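Long-range contacts in exocyst complex component EXO70 (Saccharomyces cerevisiae, PDB 2B1E), which serves as a subunit of the exocyst, the complex that tethers secretory vesicles to sites of exocytosis, and helps that complex assemble: residues 409-414 / 458-463; 413-418 / 507-512. All coordinates share one frame; numbering follows the deposited sequence.

Contact 1 of 2, residues 409-414 / 458-463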
ATOM      1  N   HIS A 409     -14.333 -37.053 -13.389  1.00 14.27           N
ATOM      2  CA  HIS A 409     -14.994 -35.891 -13.979  1.00 13.33           C
ATOM      3  C   HIS A 409     -14.041 -34.818 -14.498  1.00 11.20           C
ATOM      4  O   HIS A 409     -14.372 -33.633 -14.475  1.00  9.41           O
ATOM      5  CB  HIS A 409     -15.911 -35.272 -12.919  1.00 12.84           C
ATOM      6  CG  HIS A 409     -16.826 -36.265 -12.275  1.00 14.94           C
ATOM      7  ND1 HIS A 409     -18.042 -36.613 -12.818  1.00  9.22           N
ATOM      8  CD2 HIS A 409     -16.671 -37.039 -11.172  1.00 13.01           C
ATOM      9  CE1 HIS A 409     -18.596 -37.562 -12.083  1.00 14.32           C
ATOM     10  NE2 HIS A 409     -17.785 -37.838 -11.078  1.00  9.79           N
ATOM     11  N   LYS A 410     -12.875 -35.223 -14.980  1.00 12.29           N
ATOM     12  CA  LYS A 410     -11.898 -34.244 -15.438  1.00 13.78           C
ATOM     13  C   LYS A 410     -12.363 -33.364 -16.588  1.00 13.69           C
ATOM     14  O   LYS A 410     -12.035 -32.179 -16.635  1.00 13.71           O
ATOM     15  CB  LYS A 410     -10.577 -34.947 -15.775  1.00 13.79           C
ATOM     16  CG  LYS A 410      -9.957 -35.614 -14.547  1.00 15.20           C
ATOM     17  CD  LYS A 410      -8.536 -36.110 -14.773  1.00 16.21           C
ATOM     18  CE  LYS A 410      -8.516 -37.363 -15.625  1.00 14.93           C
ATOM     19  NZ  LYS A 410      -9.388 -38.405 -15.039  1.00 17.04           N
ATOM     20  N   GLN A 411     -13.146 -33.923 -17.503  1.00 13.04           N
ATOM     21  CA  GLN A 411     -13.615 -33.134 -18.634  1.00 12.76           C
ATOM     22  C   GLN A 411     -14.466 -31.956 -18.170  1.00 11.27           C
ATOM     23  O   GLN A 411     -14.213 -30.818 -18.562  1.00  6.10           O
ATOM     24  CB  GLN A 411     -14.409 -34.007 -19.618  1.00 12.94           C
ATOM     25  CG  GLN A 411     -14.930 -33.223 -20.832  1.00 12.31           C
ATOM     26  CD  GLN A 411     -15.489 -34.132 -21.910  1.00 13.78           C
ATOM     27  OE1 GLN A 411     -16.357 -34.966 -21.649  1.00 15.48           O
ATOM     28  NE2 GLN A 411     -14.993 -33.975 -23.127  1.00 10.81           N
ATOM     29  N   ARG A 412     -15.460 -32.231 -17.325  1.00  8.60           N
ATOM     30  CA  ARG A 412     -16.346 -31.185 -16.809  1.00  9.58           C
ATOM     31  C   ARG A 412     -15.640 -30.207 -15.872  1.00 10.01           C
ATOM     32  O   ARG A 412     -15.862 -28.995 -15.954  1.00 10.16           O
ATOM     33  CB  ARG A 412     -17.545 -31.800 -16.071  1.00 11.52           C
ATOM     34  CG  ARG A 412     -18.449 -30.735 -15.458  1.00 12.97           C
ATOM     35  CD  ARG A 412     -19.652 -31.271 -14.689  1.00 11.55           C
ATOM     36  NE  ARG A 412     -20.416 -30.145 -14.149  1.00 13.78           N
ATOM     37  CZ  ARG A 412     -21.528 -30.248 -13.428  1.00 15.59           C
ATOM     38  NH1 ARG A 412     -22.036 -31.441 -13.139  1.00 13.93           N
ATOM     39  NH2 ARG A 412     -22.134 -29.152 -12.995  1.00 15.51           N
ATOM     40  N   ILE A 413     -14.816 -30.731 -14.964  1.00  8.21           N
ATOM     41  CA  ILE A 413     -14.087 -29.879 -14.040  1.00 10.50           C
ATOM     42  C   ILE A 413     -13.124 -29.005 -14.845  1.00 10.91           C
ATOM     43  O   ILE A 413     -12.980 -27.806 -14.574  1.00 11.41           O
ATOM     44  CB  ILE A 413     -13.313 -30.720 -12.994  1.00 10.83           C
ATOM     45  CG1 ILE A 413     -14.309 -31.413 -12.057  1.00 12.30           C
ATOM     46  CG2 ILE A 413     -12.344 -29.826 -12.216  1.00 12.08           C
ATOM     47  CD1 ILE A 413     -13.705 -32.566 -11.209  1.00 13.69           C
ATOM     48  N   GLY A 414     -12.488 -29.593 -15.853  1.00 10.21           N
ATOM     49  CA  GLY A 414     -11.578 -28.816 -16.680  1.00 11.37           C
ATOM     50  C   GLY A 414     -12.297 -27.650 -17.344  1.00 11.36           C
ATOM     51  O   GLY A 414     -11.800 -26.521 -17.375  1.00 11.90           O
ATOM     52  N   SER A 458      -7.760 -35.152 -21.332  1.00 16.63           N
ATOM     53  CA  SER A 458      -7.444 -36.414 -20.669  1.00 16.54           C
ATOM     54  C   SER A 458      -8.285 -37.630 -21.023  1.00 15.38           C
ATOM     55  O   SER A 458      -7.744 -38.715 -21.230  1.00 10.20           O
ATOM     56  CB  SER A 458      -7.455 -36.242 -19.151  1.00 19.12           C
ATOM     57  OG  SER A 458      -7.007 -37.445 -18.537  1.00 18.20           O
ATOM     58  N   ASP A 459      -9.603 -37.460 -21.076  1.00 13.58           N
ATOM     59  CA  ASP A 459     -10.488 -38.571 -21.403  1.00 13.54           C
ATOM     60  C   ASP A 459     -10.219 -39.075 -22.817  1.00 12.82           C
ATOM     61  O   ASP A 459     -10.371 -40.263 -23.108  1.00  9.73           O
ATOM     62  CB  ASP A 459     -11.954 -38.145 -21.242  1.00 13.39           C
ATOM     63  CG  ASP A 459     -12.364 -37.967 -19.768  1.00 17.69           C
ATOM     64  OD1 ASP A 459     -11.477 -37.896 -18.885  1.00 15.07           O
ATOM     65  OD2 ASP A 459     -13.584 -37.884 -19.490  1.00 14.69           O
ATOM     66  N   TRP A 460      -9.819 -38.172 -23.706  1.00 10.06           N
ATOM     67  CA  TRP A 460      -9.518 -38.569 -25.067  1.00 11.24           C
ATOM     68  C   TRP A 460      -8.214 -39.382 -25.077  1.00 11.74           C
ATOM     69  O   TRP A 460      -8.053 -40.287 -25.898  1.00 11.70           O
ATOM     70  CB  TRP A 460      -9.376 -37.344 -25.985  1.00 10.30           C
ATOM     71  CG  TRP A 460     -10.646 -36.598 -26.209  1.00 11.20           C
ATOM     72  CD1 TRP A 460     -11.100 -35.516 -25.500  1.00 14.33           C
ATOM     73  CD2 TRP A 460     -11.641 -36.873 -27.202  1.00 14.10           C
ATOM     74  NE1 TRP A 460     -12.311 -35.101 -25.992  1.00 12.84           N
ATOM     75  CE2 TRP A 460     -12.670 -35.916 -27.037  1.00 14.80           C
ATOM     76  CE3 TRP A 460     -11.765 -37.835 -28.219  1.00 12.68           C
ATOM     77  CZ2 TRP A 460     -13.810 -35.893 -27.851  1.00 16.84           C
ATOM     78  CZ3 TRP A 460     -12.899 -37.810 -29.028  1.00 15.80           C
ATOM     79  CH2 TRP A 460     -13.906 -36.846 -28.839  1.00 16.83           C
ATOM     80  N   ARG A 461      -7.294 -39.062 -24.167  1.00 12.26           N
ATOM     81  CA  ARG A 461      -6.033 -39.803 -24.095  1.00 15.91           C
ATOM     82  C   ARG A 461      -6.328 -41.244 -23.676  1.00 16.39           C
ATOM     83  O   ARG A 461      -5.703 -42.187 -24.185  1.00 16.40           O
ATOM     84  CB  ARG A 461      -5.061 -39.151 -23.099  1.00 18.01           C
ATOM     85  CG  ARG A 461      -4.537 -37.784 -23.534  1.00 20.70           C
ATOM     86  CD  ARG A 461      -3.395 -37.293 -22.630  1.00 20.41           C
ATOM     87  NE  ARG A 461      -3.856 -36.748 -21.353  1.00 25.53           N
ATOM     88  CZ  ARG A 461      -3.986 -35.448 -21.097  1.00 24.57           C
ATOM     89  NH1 ARG A 461      -3.692 -34.548 -22.026  1.00 28.19           N
ATOM     90  NH2 ARG A 461      -4.402 -35.043 -19.908  1.00 29.26           N
ATOM     91  N   ASP A 462      -7.282 -41.422 -22.760  1.00 15.54           N
ATOM     92  CA  ASP A 462      -7.656 -42.772 -22.309  1.00 15.51           C
ATOM     93  C   ASP A 462      -8.196 -43.586 -23.488  1.00 15.08           C
ATOM     94  O   ASP A 462      -7.866 -44.760 -23.661  1.00 15.85           O
ATOM     95  CB  ASP A 462      -8.726 -42.696 -21.217  1.00 18.31           C
ATOM     96  CG  ASP A 462      -8.208 -42.058 -19.937  1.00 21.47           C
ATOM     97  OD1 ASP A 462      -6.997 -41.759 -19.864  1.00 21.39           O
ATOM     98  OD2 ASP A 462      -9.011 -41.862 -19.005  1.00 20.42           O
ATOM     99  N   LEU A 463      -9.034 -42.953 -24.296  1.00 14.01           N
ATOM    100  CA  LEU A 463      -9.614 -43.595 -25.473  1.00 12.78           C
ATOM    101  C   LEU A 463      -8.533 -44.123 -26.418  1.00 14.66           C
ATOM    102  O   LEU A 463      -8.561 -45.291 -26.834  1.00 13.59           O
ATOM    103  CB  LEU A 463     -10.488 -42.592 -26.232  1.00 12.40           C
ATOM    104  CG  LEU A 463     -11.133 -43.076 -27.535  1.00 12.11           C
ATOM    105  CD1 LEU A 463     -12.091 -44.203 -27.234  1.00 13.27           C
ATOM    106  CD2 LEU A 463     -11.879 -41.946 -28.202  1.00 14.02           C
TER
HETATM  107  O   HOH W   1     -12.234 -37.944 -16.152  1.00 15.32           O
HETATM  108  O   HOH W   2      -9.248 -39.381 -18.008  1.00 26.23           O
HETATM  109  O   HOH W   3     -14.560 -36.622 -17.331  1.00 18.32           O
HETATM  110  O   HOH W   4     -12.842 -32.562 -24.355  1.00 20.42           O
HETATM  111  O   HOH W   5     -15.941 -37.963 -20.731  1.00 33.84           O
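Lys-410 and Gln-411, in the first turn of helix 410-429, face Ser-458 and Asp-459 on helix 440-473, with CA atoms 7.2 Å apart for Lys-410 and Ser-458 and 6.9 Å for Gln-411 and Asp-459. The short helical segments run nearly antiparallel, at 157°, and their axes approach to 10.5 Å. That spacing leaves room for a layer of water, and no direct hydrogen bond crosses it.

The aliphatic part of Lys-410 makes the closest touch: its CE lies 3.3 Å from Ser-458 OG. Bends at chi3 (-74°) and chi4 turn the ammonium back toward its own chain, where NZ binds the carbonyl oxygens of Asn-407 and Ser-404. NZ lies 4.4 Å from Asp-459 OD1, beyond a salt bridge, and waters 1 and 2 span the interval; water 2, only weakly bonded to NZ, also donates to Asp-462 OD2. The small Ser-458 hydroxyl fits beside the lysine chain; its one proton can serve either Pro-402 O or water 2 at a time.

Asp-459 suits this junction because each carboxylate oxygen has two waters within hydrogen-bonding reach: 1 and 2 at OD1, 3 and 5 at OD2, though waters 1 and 3 have other acceptors too. Water 1 also takes the N-H of Lys-410, while water 3, 2.7 Å from Asp-459 OD2, takes that of Gln-411. The extended Gln-411 chain carries its amide toward Trp-460 and helix 483-504: OE1 receives water 5, and NE2 bonds Thr-504 OG1 and water 4. Water 4 lies in the indole plane of Trp-460, 3.1 Å from its NE1, with the amide turned 78° to the ring.

In this hydrated helix-helix junction the carboxylate serves, through water, N-H groups starting helix 410-429, whose dipole and nearby ammonium would probably stabilise its charge.

Contact 2 of 2, residues 413-418 / 507-512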
ATOM      1  N   ILE A 413     -14.816 -30.731 -14.964  1.00  8.21           N
ATOM      2  CA  ILE A 413     -14.087 -29.879 -14.040  1.00 10.50           C
ATOM      3  C   ILE A 413     -13.124 -29.005 -14.845  1.00 10.91           C
ATOM      4  O   ILE A 413     -12.980 -27.806 -14.574  1.00 11.41           O
ATOM      5  CB  ILE A 413     -13.313 -30.720 -12.994  1.00 10.83           C
ATOM      6  CG1 ILE A 413     -14.309 -31.413 -12.057  1.00 12.30           C
ATOM      7  CG2 ILE A 413     -12.344 -29.826 -12.216  1.00 12.08           C
ATOM      8  CD1 ILE A 413     -13.705 -32.566 -11.209  1.00 13.69           C
ATOM      9  N   GLY A 414     -12.488 -29.593 -15.853  1.00 10.21           N
ATOM     10  CA  GLY A 414     -11.578 -28.816 -16.680  1.00 11.37           C
ATOM     11  C   GLY A 414     -12.297 -27.650 -17.344  1.00 11.36           C
ATOM     12  O   GLY A 414     -11.800 -26.521 -17.375  1.00 11.90           O
ATOM     13  N   PHE A 415     -13.484 -27.931 -17.872  1.00 11.31           N
ATOM     14  CA  PHE A 415     -14.301 -26.918 -18.541  1.00  9.36           C
ATOM     15  C   PHE A 415     -14.703 -25.827 -17.544  1.00  8.78           C
ATOM     16  O   PHE A 415     -14.574 -24.629 -17.818  1.00 13.09           O
ATOM     17  CB  PHE A 415     -15.550 -27.585 -19.131  1.00  8.57           C
ATOM     18  CG  PHE A 415     -16.515 -26.617 -19.768  1.00 10.85           C
ATOM     19  CD1 PHE A 415     -16.222 -26.028 -20.997  1.00 11.25           C
ATOM     20  CD2 PHE A 415     -17.710 -26.287 -19.133  1.00  8.17           C
ATOM     21  CE1 PHE A 415     -17.109 -25.118 -21.590  1.00 11.14           C
ATOM     22  CE2 PHE A 415     -18.609 -25.377 -19.718  1.00 13.36           C
ATOM     23  CZ  PHE A 415     -18.305 -24.792 -20.950  1.00 10.23           C
ATOM     24  N   PHE A 416     -15.208 -26.246 -16.388  1.00  9.20           N
ATOM     25  CA  PHE A 416     -15.621 -25.317 -15.338  1.00 11.34           C
ATOM     26  C   PHE A 416     -14.487 -24.350 -14.965  1.00 11.69           C
ATOM     27  O   PHE A 416     -14.686 -23.131 -14.944  1.00 14.67           O
ATOM     28  CB  PHE A 416     -16.103 -26.125 -14.120  1.00 11.72           C
ATOM     29  CG  PHE A 416     -16.413 -25.301 -12.896  1.00 11.27           C
ATOM     30  CD1 PHE A 416     -17.304 -24.221 -12.955  1.00  8.16           C
ATOM     31  CD2 PHE A 416     -15.843 -25.631 -11.673  1.00  9.77           C
ATOM     32  CE1 PHE A 416     -17.618 -23.489 -11.810  1.00  7.61           C
ATOM     33  CE2 PHE A 416     -16.148 -24.908 -10.510  1.00 10.47           C
ATOM     34  CZ  PHE A 416     -17.038 -23.834 -10.577  1.00 12.26           C
ATOM     35  N   ILE A 417     -13.291 -24.870 -14.702  1.00 11.51           N
ATOM     36  CA  ILE A 417     -12.178 -23.997 -14.331  1.00 11.75           C
ATOM     37  C   ILE A 417     -11.819 -23.039 -15.477  1.00 12.12           C
ATOM     38  O   ILE A 417     -11.570 -21.848 -15.252  1.00 13.33           O
ATOM     39  CB  ILE A 417     -10.915 -24.809 -13.933  1.00 12.17           C
ATOM     40  CG1 ILE A 417     -11.249 -25.782 -12.794  1.00 14.29           C
ATOM     41  CG2 ILE A 417      -9.802 -23.855 -13.476  1.00 10.57           C
ATOM     42  CD1 ILE A 417     -11.873 -25.106 -11.551  1.00 10.80           C
ATOM     43  N   LEU A 418     -11.797 -23.548 -16.703  1.00 12.27           N
ATOM     44  CA  LEU A 418     -11.467 -22.696 -17.838  1.00 13.19           C
ATOM     45  C   LEU A 418     -12.504 -21.595 -18.054  1.00 14.25           C
ATOM     46  O   LEU A 418     -12.149 -20.478 -18.431  1.00 13.11           O
ATOM     47  CB  LEU A 418     -11.292 -23.533 -19.106  1.00 13.45           C
ATOM     48  CG  LEU A 418      -9.997 -24.352 -19.141  1.00 13.14           C
ATOM     49  CD1 LEU A 418     -10.092 -25.378 -20.236  1.00 12.40           C
ATOM     50  CD2 LEU A 418      -8.794 -23.458 -19.354  1.00 12.37           C
ATOM     51  N   TYR A 507     -20.096 -29.215 -23.283  1.00 17.18           N
ATOM     52  CA  TYR A 507     -19.227 -28.136 -22.820  1.00 19.88           C
ATOM     53  C   TYR A 507     -18.839 -27.203 -23.957  1.00 21.16           C
ATOM     54  O   TYR A 507     -17.986 -27.524 -24.772  1.00 22.06           O
ATOM     55  CB  TYR A 507     -17.984 -28.741 -22.162  1.00 18.79           C
ATOM     56  CG  TYR A 507     -18.352 -29.811 -21.162  1.00 18.76           C
ATOM     57  CD1 TYR A 507     -19.049 -29.489 -20.000  1.00 18.76           C
ATOM     58  CD2 TYR A 507     -18.099 -31.159 -21.427  1.00 18.92           C
ATOM     59  CE1 TYR A 507     -19.497 -30.482 -19.128  1.00 18.60           C
ATOM     60  CE2 TYR A 507     -18.540 -32.159 -20.557  1.00 18.07           C
ATOM     61  CZ  TYR A 507     -19.241 -31.812 -19.417  1.00 17.48           C
ATOM     62  OH  TYR A 507     -19.716 -32.791 -18.576  1.00 19.69           O
ATOM     63  N   LYS A 508     -19.465 -26.035 -24.002  1.00 22.10           N
ATOM     64  CA  LYS A 508     -19.187 -25.090 -25.069  1.00 22.59           C
ATOM     65  C   LYS A 508     -18.365 -23.903 -24.590  1.00 21.29           C
ATOM     66  O   LYS A 508     -18.865 -23.030 -23.876  1.00 18.53           O
ATOM     67  CB  LYS A 508     -20.511 -24.632 -25.697  1.00 26.52           C
ATOM     68  CG  LYS A 508     -21.357 -25.799 -26.235  1.00 30.04           C
ATOM     69  CD  LYS A 508     -22.653 -25.335 -26.899  1.00 33.61           C
ATOM     70  CE  LYS A 508     -23.575 -26.515 -27.232  1.00 33.83           C
ATOM     71  NZ  LYS A 508     -22.969 -27.528 -28.152  1.00 35.57           N
ATOM     72  N   LEU A 509     -17.086 -23.893 -24.965  1.00 20.95           N
ATOM     73  CA  LEU A 509     -16.190 -22.808 -24.584  1.00 23.31           C
ATOM     74  C   LEU A 509     -16.533 -21.586 -25.426  1.00 25.44           C
ATOM     75  O   LEU A 509     -16.970 -21.715 -26.568  1.00 26.38           O
ATOM     76  CB  LEU A 509     -14.727 -23.209 -24.810  1.00 22.18           C
ATOM     77  CG  LEU A 509     -14.146 -24.316 -23.921  1.00 22.17           C
ATOM     78  CD1 LEU A 509     -12.795 -24.780 -24.467  1.00 22.91           C
ATOM     79  CD2 LEU A 509     -13.995 -23.805 -22.497  1.00 21.61           C
ATOM     80  N   SER A 510     -16.334 -20.403 -24.857  1.00 27.31           N
ATOM     81  CA  SER A 510     -16.630 -19.160 -25.555  1.00 28.30           C
ATOM     82  C   SER A 510     -15.376 -18.562 -26.186  1.00 26.82           C
ATOM     83  O   SER A 510     -15.411 -18.077 -27.319  1.00 28.02           O
ATOM     84  CB  SER A 510     -17.243 -18.154 -24.580  1.00 29.09           C
ATOM     85  OG  SER A 510     -18.383 -18.700 -23.936  1.00 32.40           O
ATOM     86  N   ASP A 511     -14.271 -18.605 -25.447  1.00 24.78           N
ATOM     87  CA  ASP A 511     -12.998 -18.060 -25.911  1.00 22.39           C
ATOM     88  C   ASP A 511     -12.503 -18.809 -27.148  1.00 21.72           C
ATOM     89  O   ASP A 511     -12.301 -20.020 -27.116  1.00 18.98           O
ATOM     90  CB  ASP A 511     -11.966 -18.148 -24.780  1.00 25.99           C
ATOM     91  CG  ASP A 511     -10.669 -17.435 -25.105  1.00 28.22           C
ATOM     92  OD1 ASP A 511     -10.024 -17.787 -26.105  1.00 29.75           O
ATOM     93  OD2 ASP A 511     -10.286 -16.523 -24.345  1.00 33.24           O
ATOM     94  N   PRO A 512     -12.294 -18.087 -28.259  1.00 21.61           N
ATOM     95  CA  PRO A 512     -11.822 -18.710 -29.499  1.00 22.10           C
ATOM     96  C   PRO A 512     -10.443 -19.363 -29.412  1.00 20.45           C
ATOM     97  O   PRO A 512     -10.223 -20.420 -29.995  1.00 20.19           O
ATOM     98  CB  PRO A 512     -11.872 -17.559 -30.511  1.00 22.51           C
ATOM     99  CG  PRO A 512     -11.622 -16.354 -29.659  1.00 26.32           C
ATOM    100  CD  PRO A 512     -12.466 -16.632 -28.433  1.00 23.40           C
TER
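Phe-415 presents one face of its ring to the CB of Tyr-507, which stands 3.6 Å from the ring centroid and 18° off its normal, a CH-pi contact. With CG anti to the backbone N (chi1 176°), the phenyl group reaches out from helix 410-429 toward residues 507-509, in the connection between helices 483-504 and 512-537. The tyrosine ring follows its CB obliquely, its plane at 47° to that of Phe-415 and the centroids 5.3 Å apart.

At its far end the phenylalanine meets backbone. Lys-508 O lies at the ring edge, 3.5 Å from Phe-415 CZ, where the slightly positive rim hydrogens suit a carbonyl oxygen. Lys-508 contributes its main chain here; its CB points away, leaving the charged chain on the exposed side, with NZ bonded to Lys-505 O. Leu-509 then slides alongside the ring in the opposite direction, bringing CD2 within 3.5 Å of Phe-415 CD1. The same methyl reaches Leu-418 CB at 4.3 Å, one turn further along the helix, and both leucines also pack on Met-456 of helix 440-473. Beyond them, Asp-511 N-caps helix 512-537, its OD1 bonding Leu-514 N.

Replacing Phe-415 by an alanine would probably open a gap between Tyr-507 CB and the Leu-509 methyl, which lie on opposite sides of the ring plane, leaving the connection freer to shift.

With no hydrogen bond between the two segments, the irregular connection is held to helix 410-429 largely by shape and apolar packing, the buried aromatic offering a face to Tyr-507 CB and a weakly positive edge to the backbone carbonyl.

Contacts 1 and 2 follow one another along helix 410-429, sharing Ile-413 and Gly-414, with centres about 13 Å apart. Tyr-507 bridges them: its OH lies 3.5 Å from Arg-412 CB, and its CE2 lies 3.7 Å from Gln-411 OE1, so the ring extends from the apolar contact 2 to the edge of the hydrated contact 1. Together they fasten the start of this helix to helix 440-473 and to the connection leading into helix 512-537. Both belong to the C-terminal Exo70 family region; the centres of contacts 1 and 2 lie about 43 and 35 Å from the centre of the chain, an elongated, all-helical rod.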